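Local coordinates for Lin2004 protein (Listeria innocua, PDB 2HUJ) that is of unknown function but represents a family of bacterial proteins that fold as a four-helix bundle, at residues W37-Y40 / L41-E45; L30-N33 / E34-W37; H118-S121 / T122-L126; C95-V98 / Q99-A102. All blocks are in the same frame, centred on the assembly; numbering follows the deposited sequence.

How the interactions relate
Nearest the N terminus, interaction 2 (30-37) occupies one stretch of helix 16-45, and interaction 1 (37-45) takes over at Trp37, the residue they share, and runs to the end of that helix. Interaction 4 (95-102) lies on helix 88-104 and interaction 3 (118-126) on helix 112-137. Each is a turn-to-turn contact within a single helix, so none closes a loop, nests or crosses another. They meet through the bundle instead. Asn36 of interaction 2 bonds to Thr101 of interaction 4, Glu34 and Asn33 bond to Tyr119 of interaction 3, and Thr122 and His118 pack on interaction 4. Interaction 1 reaches interaction 3 where Trp37 lies against Tyr119.

Interaction 1: W37-Y40 / L41-E45; sequences WELY and LSNRE
In the last turns of helix 16-45, Trp37 and Leu41 pack one turn apart, the leucine lying against the indole. Leu41 CD1 sits over one ring face, displaced toward the rim, 3.8 Å from the centroid of the five-membered ring of Trp37 in a CH-pi contact. With CG of Trp37 anti to the backbone N (chi1 179°), the indole stands out from the helix with one face turned to the next turn, and the methyls of Leu41 reach back onto that face. A branched aliphatic suits this place because one methyl, CD1, can lie on the pyrrole part while the other, CD2, reaches the benzo part, 4.0 Å from Trp37 CZ2.

Tyr40 OH is held by Ser110 O, in the loop before helix 112-137. In the conformer given, one of two, Arg44 runs beside Tyr40 and its NH1 bonds to Gly108 O of the same loop, so this part of the contact is less certain. In this four-helix bundle, aromatic residues here face helix 112-137, with Tyr40 stacked on Phe115 and Trp37 on Tyr119.

On another side Leu39 O accepts two bonds, from Asn43 N at 3.0 Å and from Ser42 OG at 2.7 Å. Ser42 can make the second because its chi1 of 76° swings the small hydroxyl back over the preceding turn; OG also meets Lys48 NZ. Beside it, ND2 of the buried Asn43 lies 3.7 Å from Leu39 CD1, and the amide is satisfied by Ala105 O and Lys48 N, polar groups that an asparagine can serve at once as donor and acceptor near a helix end.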
# COMPACT_ATOMS: atom_id res chain seq x y z
N TRP A 37 2.75 9.16 1.35
CA TRP A 37 3.70 9.75 2.31
C TRP A 37 4.30 11.03 1.74
O TRP A 37 4.41 12.04 2.43
CB TRP A 37 4.79 8.72 2.58
CG TRP A 37 5.87 9.12 3.52
CD1 TRP A 37 7.20 9.16 3.25
CD2 TRP A 37 5.73 9.51 4.91
NE1 TRP A 37 7.90 9.54 4.36
CE2 TRP A 37 7.03 9.76 5.40
CE3 TRP A 37 4.65 9.66 5.77
CZ2 TRP A 37 7.28 10.20 6.71
CZ3 TRP A 37 4.89 10.08 7.10
CH2 TRP A 37 6.19 10.33 7.54
N GLU A 38 4.68 11.01 0.47
CA GLU A 38 5.26 12.21 -0.13
C GLU A 38 4.25 13.34 -0.29
O GLU A 38 4.61 14.50 -0.10
CB GLU A 38 5.91 11.91 -1.47
CG GLU A 38 7.12 10.93 -1.37
CD GLU A 38 8.31 11.49 -0.59
OE1 GLU A 38 8.48 12.74 -0.52
OE2 GLU A 38 9.08 10.67 -0.04
N LEU A 39 3.00 13.02 -0.59
CA LEU A 39 1.95 14.05 -0.66
C LEU A 39 1.74 14.67 0.71
O LEU A 39 1.67 15.89 0.85
CB LEU A 39 0.64 13.45 -1.21
CG LEU A 39 -0.57 14.40 -1.29
CD1 LEU A 39 -0.24 15.60 -2.15
CD2 LEU A 39 -1.77 13.66 -1.84
N TYR A 40 1.68 13.82 1.73
CA TYR A 40 1.50 14.28 3.11
C TYR A 40 2.61 15.23 3.50
O TYR A 40 2.36 16.34 4.01
CB TYR A 40 1.42 13.09 4.06
CG TYR A 40 1.50 13.46 5.51
CD1 TYR A 40 0.56 14.30 6.10
CD2 TYR A 40 2.55 13.01 6.30
CE1 TYR A 40 0.64 14.63 7.45
CE2 TYR A 40 2.64 13.37 7.64
CZ TYR A 40 1.69 14.17 8.22
OH TYR A 40 1.82 14.50 9.55
N LEU A 41 3.86 14.78 3.31
CA LEU A 41 5.02 15.59 3.68
C LEU A 41 4.99 16.93 2.96
O LEU A 41 5.29 17.96 3.57
CB LEU A 41 6.33 14.86 3.39
CG LEU A 41 6.59 13.64 4.27
CD1 LEU A 41 7.92 13.03 3.91
CD2 LEU A 41 6.49 13.96 5.76
N SER A 42 4.62 16.92 1.69
CA SER A 42 4.55 18.17 0.95
C SER A 42 3.49 19.12 1.52
O SER A 42 3.72 20.32 1.62
CB SER A 42 4.31 17.94 -0.55
OG SER A 42 2.96 17.58 -0.83
N ASN A 43 2.34 18.59 1.89
CA ASN A 43 1.31 19.44 2.49
C ASN A 43 1.68 19.91 3.90
O ASN A 43 1.27 20.98 4.35
CB ASN A 43 -0.04 18.72 2.49
CG ASN A 43 -0.75 18.80 1.17
OD1 ASN A 43 -0.79 19.86 0.54
ND2 ASN A 43 -1.33 17.68 0.73
N ARG A 44 2.48 19.10 4.58
CA ARG A 44 2.93 19.43 5.90
C ARG A 44 3.90 20.64 5.85
O ARG A 44 3.92 21.49 6.76
CB ARG A 44 3.57 18.20 6.56
CG ARG A 44 3.76 18.38 8.04
CD ARG A 44 3.97 17.06 8.74
NE ARG A 44 4.23 17.30 10.15
CZ ARG A 44 3.29 17.53 11.07
NH1 ARG A 44 2.00 17.54 10.76
NH2 ARG A 44 3.67 17.73 12.33
N GLU A 45 4.66 20.72 4.76
CA GLU A 45 5.57 21.83 4.47
C GLU A 45 4.81 23.07 4.05
O GLU A 45 5.14 24.17 4.47
CB GLU A 45 6.53 21.43 3.35
CG GLU A 45 7.65 22.46 3.08

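Interaction 2: L30-N33 / E34-W37; sequences LLQN and EKNW
Gln32 and Asn36, one turn apart, join their side-chain amides: Gln32 NE2 donates to Asn36 OD1 at 2.8 Å, with the acceptor lying in the amide plane of the glutamine. The two amide planes are turned 46° apart, and the glutamine chain, bent at chi2 (63°), turns its NE2 toward the asparagine of the next turn. That bond helps fix the rotation of Asn36, whose ND2 is presented to Thr101 OG1 on helix 88-104. Amides suit this buried face of the four-helix bundle, where Gln32 also packs on Phe59 of helix 52-81, because they donate and accept without bringing charge.

Water-mediated bonds come next. One water donates to Leu30 O and to Glu34 OE2, the latter at 2.7 Å, while accepting from Asn33 ND2 at 3.0 Å. Asn33 ND2 also bonds to Tyr119 O, and Glu34 OE1 to Tyr119 OH, which draws helix 112-137 against this side. A second water links Gln32 OE1 to Lys35 NZ, 2.8 Å from the lysine nitrogen, at the end of a fully extended chain.

The backbone bonds of the helix accompany these, for instance Lys35 N to Leu31 O at 2.9 Å and Trp37 N to Asn33 O at 3.2 Å.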
# COMPACT_ATOMS: atom_id res chain seq x y z
N LEU A 30 3.24 -0.72 -2.97
CA LEU A 30 4.36 -0.01 -2.31
C LEU A 30 4.55 1.39 -2.84
O LEU A 30 4.74 2.35 -2.09
CB LEU A 30 5.64 -0.78 -2.44
CG LEU A 30 5.85 -1.95 -1.48
CD1 LEU A 30 6.89 -2.87 -2.04
CD2 LEU A 30 6.29 -1.38 -0.12
N LEU A 31 4.47 1.54 -4.15
CA LEU A 31 4.57 2.85 -4.77
C LEU A 31 3.44 3.79 -4.36
O LEU A 31 3.68 4.99 -4.07
CB LEU A 31 4.63 2.71 -6.31
CG LEU A 31 5.11 3.94 -7.06
CD1 LEU A 31 6.62 4.16 -6.78
CD2 LEU A 31 4.87 3.83 -8.57
N GLN A 32 2.22 3.27 -4.30
CA GLN A 32 1.10 4.05 -3.80
C GLN A 32 1.36 4.54 -2.38
O GLN A 32 1.07 5.70 -2.04
CB GLN A 32 -0.21 3.26 -3.86
CG GLN A 32 -1.43 4.04 -3.36
CD GLN A 32 -1.74 5.28 -4.20
OE1 GLN A 32 -1.96 5.15 -5.38
NE2 GLN A 32 -1.75 6.49 -3.58
N ASN A 33 1.86 3.64 -1.55
CA ASN A 33 2.13 3.96 -0.15
C ASN A 33 3.12 5.13 -0.08
O ASN A 33 2.93 6.07 0.70
CB ASN A 33 2.64 2.70 0.55
CG ASN A 33 2.77 2.89 2.06
OD1 ASN A 33 1.83 3.39 2.71
ND2 ASN A 33 3.90 2.52 2.62
N GLU A 34 4.16 5.07 -0.91
CA GLU A 34 5.14 6.15 -1.04
C GLU A 34 4.52 7.47 -1.51
O GLU A 34 4.86 8.51 -1.00
CB GLU A 34 6.29 5.77 -2.00
CG GLU A 34 7.14 4.63 -1.60
CD GLU A 34 7.84 4.80 -0.26
OE1 GLU A 34 8.06 5.94 0.18
OE2 GLU A 34 8.19 3.76 0.33
N LYS A 35 3.61 7.39 -2.48
CA LYS A 35 2.90 8.56 -2.98
C LYS A 35 2.13 9.23 -1.84
O LYS A 35 2.18 10.47 -1.72
CB LYS A 35 1.92 8.21 -4.09
CG LYS A 35 2.51 7.84 -5.42
CD LYS A 35 1.37 7.62 -6.41
CE LYS A 35 1.82 7.01 -7.73
NZ LYS A 35 0.63 6.79 -8.62
N ASN A 36 1.47 8.43 -1.01
CA ASN A 36 0.71 8.98 0.13
C ASN A 36 1.61 9.76 1.04
O ASN A 36 1.29 10.88 1.47
CB ASN A 36 0.06 7.86 0.95
CG ASN A 36 -1.02 7.07 0.18
OD1 ASN A 36 -1.36 7.36 -0.97
ND2 ASN A 36 -1.55 6.05 0.85
N TRP A 37 2.75 9.16 1.35
CA TRP A 37 3.70 9.75 2.31
C TRP A 37 4.30 11.03 1.74
O TRP A 37 4.41 12.04 2.43
CB TRP A 37 4.79 8.72 2.58
CG TRP A 37 5.87 9.12 3.52
CD1 TRP A 37 7.20 9.16 3.25
CD2 TRP A 37 5.73 9.51 4.91
NE1 TRP A 37 7.90 9.54 4.36
CE2 TRP A 37 7.03 9.76 5.40
CE3 TRP A 37 4.65 9.66 5.77
CZ2 TRP A 37 7.28 10.20 6.71
CZ3 TRP A 37 4.89 10.08 7.10
CH2 TRP A 37 6.19 10.33 7.54
O HOH W 1 6.06 2.09 0.61
O HOH W 2 -0.66 4.45 -7.80

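Interaction 3: H118-S121 / T122-L126; sequences HYQS and TKYTL
Lys123 NZ is gripped twice here: it donates to Tyr119 OH at 2.9 Å and to a water at 2.7 Å, and that water accepts as well from Gln120 NE2. The lysine chain, bent at chi3 (61°), folds back one turn along the helix to place its ammonium at the phenol oxygen. Tyr119 OH, holding the lysine, is also bonded to Glu34 OE1 of helix 16-45, so the phenol bridges a cation and a carboxylate; the nearby charge of the lysine would probably favour an ionised Glu34. Tyrosine suits this place because its rigid ring carries a polar atom across to the neighbouring helix.

In the four-helix bundle these two turns of helix 112-137 put Thr122 inward, its OG1 satisfied by Ala94 O of helix 88-104, while Tyr124 stays exposed on the outer surface. There Tyr124 lies beside Gln120, ring and amide planes 34° apart. Gln120 O stands 3.1 Å above the plane of the Tyr124 ring, offset toward the rim, and Gln120 CB makes an off-centre CH-pi contact 4.3 Å from the centroid of that ring.

Another water ties Ser121 to Thr125: it lies 2.7 Å from Ser121 OG and 2.8 Å from Thr125 OG1, and gives a weak bond to Ser121 O. Short hydroxyl side chains fit such a site, since both remain close to the backbone that the water also touches.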
# COMPACT_ATOMS: atom_id res chain seq x y z
N HIS A 118 1.53 4.28 10.24
CA HIS A 118 0.74 3.64 9.15
C HIS A 118 1.53 3.45 7.89
O HIS A 118 1.47 2.37 7.26
CB HIS A 118 -0.52 4.42 8.93
CG HIS A 118 -1.54 4.17 9.99
ND1 HIS A 118 -1.39 4.68 11.27
CD2 HIS A 118 -2.61 3.34 10.04
CE1 HIS A 118 -2.39 4.24 12.03
NE2 HIS A 118 -3.14 3.43 11.31
N TYR A 119 2.26 4.49 7.50
CA TYR A 119 3.12 4.40 6.31
C TYR A 119 4.16 3.28 6.49
O TYR A 119 4.36 2.45 5.60
CB TYR A 119 3.83 5.76 6.08
CG TYR A 119 5.09 5.69 5.21
CD1 TYR A 119 5.02 5.38 3.85
CD2 TYR A 119 6.33 5.97 5.74
CE1 TYR A 119 6.17 5.35 3.06
CE2 TYR A 119 7.47 5.93 4.97
CZ TYR A 119 7.38 5.60 3.63
OH TYR A 119 8.54 5.56 2.90
N GLN A 120 4.83 3.26 7.63
CA GLN A 120 5.92 2.29 7.83
C GLN A 120 5.40 0.86 7.96
O GLN A 120 6.02 -0.08 7.45
CB GLN A 120 6.75 2.66 9.05
CG GLN A 120 7.59 3.90 8.79
CD GLN A 120 8.62 4.22 9.85
OE1 GLN A 120 8.38 4.12 11.07
NE2 GLN A 120 9.79 4.70 9.38
N SER A 121 4.27 0.69 8.64
CA SER A 121 3.69 -0.64 8.82
C SER A 121 3.43 -1.28 7.45
O SER A 121 3.80 -2.42 7.19
CB SER A 121 2.40 -0.57 9.63
OG SER A 121 1.79 -1.84 9.72
N THR A 122 2.76 -0.54 6.56
CA THR A 122 2.54 -1.02 5.21
C THR A 122 3.81 -1.32 4.46
O THR A 122 3.94 -2.36 3.81
CB THR A 122 1.70 0.00 4.42
OG1 THR A 122 0.42 0.10 5.05
CG2 THR A 122 1.51 -0.47 3.00
N LYS A 123 4.77 -0.41 4.57
CA LYS A 123 6.03 -0.59 3.88
C LYS A 123 6.72 -1.87 4.33
O LYS A 123 7.22 -2.62 3.51
CB LYS A 123 6.93 0.63 4.09
CG LYS A 123 8.29 0.53 3.36
CD LYS A 123 9.05 1.88 3.23
CE LYS A 123 9.40 2.53 4.55
NZ LYS A 123 10.28 3.77 4.38
N TYR A 124 6.73 -2.11 5.63
CA TYR A 124 7.32 -3.33 6.22
C TYR A 124 6.67 -4.60 5.71
O TYR A 124 7.35 -5.50 5.21
CB TYR A 124 7.34 -3.25 7.75
CG TYR A 124 8.17 -2.11 8.31
CD1 TYR A 124 9.19 -1.48 7.54
CD2 TYR A 124 7.95 -1.63 9.58
CE1 TYR A 124 9.92 -0.39 8.05
CE2 TYR A 124 8.69 -0.58 10.11
CZ TYR A 124 9.67 0.04 9.35
OH TYR A 124 10.36 1.08 9.93
N THR A 125 5.36 -4.65 5.77
CA THR A 125 4.62 -5.84 5.37
C THR A 125 4.81 -6.13 3.88
O THR A 125 5.05 -7.27 3.47
CB THR A 125 3.14 -5.67 5.70
OG1 THR A 125 2.99 -5.53 7.13
CG2 THR A 125 2.30 -6.86 5.19
N LEU A 126 4.68 -5.09 3.05
CA LEU A 126 4.71 -5.30 1.60
C LEU A 126 6.13 -5.54 1.11
O LEU A 126 6.34 -6.28 0.12
CB LEU A 126 4.07 -4.10 0.87
CG LEU A 126 2.58 -3.89 1.12
CD1 LEU A 126 2.08 -2.74 0.32
CD2 LEU A 126 1.77 -5.13 0.88
O HOH W 3 10.83 4.75 6.80
O HOH W 4 1.15 -3.55 7.75

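Interaction 4: C95-V98 / Q99-A102; sequences CDNV and QMTA
Thr101 and Asn97 form the tight part of this contact, and its centre is Asn97 O. That carbonyl accepts from Thr101 N at 3.0 Å and from Thr101 OG1 at 2.8 Å, the two donors arriving from opposite faces of the carbonyl plane. A chi1 of 55° swings the hydroxyl between the backbone N and carbonyl carbon of Thr101, back onto the preceding turn. Buried as it is, OG1 is well satisfied, for it is also bonded by Asn36 ND2 of helix 16-45. Threonine suits the place because it supplies that hydroxyl together with a methyl for packing against helix 112-137, at Phe115 and His118.

Close by, Ala102 CB comes within 3.3 Å of Val98 O, and the small alanine lets helix 88-104 lie near Ala63 and Asn36. Val98 turns its two methyls into the interior, toward Leu29 and Thr122.

The outer side is looser. The exposed selenomethionine Met100 runs back along the helix, CG 3.5 Å from Asp96 O, and its terminal CE lies near Asp96 CB and Asn97 OD1, although the position of that methyl is doubtful. Asp96 is likewise exposed, as fits a charged residue. Gln99 directs OE1 to Lys64 NZ of helix 52-81. A helix whose small and beta-branched residues face inward while charged and long chains point outward is the amphipathic element of a four-helix bundle.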
# COMPACT_ATOMS: atom_id res chain seq x y z
N CYS A 95 -3.34 -2.94 3.61
CA CYS A 95 -4.17 -2.28 2.59
C CYS A 95 -5.08 -1.19 3.16
O CYS A 95 -5.22 -0.12 2.58
CB CYS A 95 -4.99 -3.32 1.83
SG CYS A 95 -3.92 -4.36 0.76
N ASP A 96 -5.71 -1.47 4.29
CA ASP A 96 -6.53 -0.46 4.98
C ASP A 96 -5.70 0.78 5.22
O ASP A 96 -6.18 1.93 5.02
CB ASP A 96 -7.03 -0.95 6.33
CG ASP A 96 -8.07 -2.04 6.23
OD1 ASP A 96 -8.72 -2.21 5.17
OD2 ASP A 96 -8.25 -2.73 7.27
N ASN A 97 -4.44 0.59 5.64
CA ASN A 97 -3.56 1.73 5.93
C ASN A 97 -3.36 2.62 4.73
O ASN A 97 -3.26 3.83 4.84
CB ASN A 97 -2.17 1.25 6.38
CG ASN A 97 -2.19 0.51 7.71
OD1 ASN A 97 -3.14 0.61 8.47
ND2 ASN A 97 -1.14 -0.28 7.97
N VAL A 98 -3.20 2.00 3.56
CA VAL A 98 -2.99 2.75 2.33
C VAL A 98 -4.20 3.62 2.01
O VAL A 98 -4.05 4.76 1.59
CB VAL A 98 -2.71 1.81 1.17
CG1 VAL A 98 -2.59 2.59 -0.14
CG2 VAL A 98 -1.40 1.04 1.41
N GLN A 99 -5.41 3.11 2.25
CA GLN A 99 -6.59 3.92 1.99
C GLN A 99 -6.67 5.08 2.99
O GLN A 99 -6.94 6.23 2.59
CB GLN A 99 -7.87 3.09 2.01
CG GLN A 99 -9.14 3.97 1.87
CD GLN A 99 -10.37 3.20 1.46
OE1 GLN A 99 -10.35 2.49 0.45
NE2 GLN A 99 -11.44 3.30 2.25
N MSE A 100 -6.44 4.81 4.27
CA MSE A 100 -6.50 5.84 5.30
C MSE A 100 -5.50 6.98 5.04
O MSE A 100 -5.85 8.17 5.16
CB MSE A 100 -6.20 5.27 6.68
CG MSE A 100 -7.24 4.39 7.23
SE MSE A 100 -6.35 3.66 8.92
CE MSE A 100 -6.37 2.21 8.47
N THR A 101 -4.27 6.61 4.75
CA THR A 101 -3.21 7.58 4.49
C THR A 101 -3.41 8.32 3.16
O THR A 101 -3.03 9.49 3.04
CB THR A 101 -1.80 6.96 4.59
OG1 THR A 101 -1.66 5.83 3.73
CG2 THR A 101 -1.49 6.57 6.06
N ALA A 102 -4.07 7.69 2.19
CA ALA A 102 -4.39 8.41 0.95
C ALA A 102 -5.33 9.56 1.19
O ALA A 102 -5.15 10.67 0.64
CB ALA A 102 -4.98 7.44 -0.06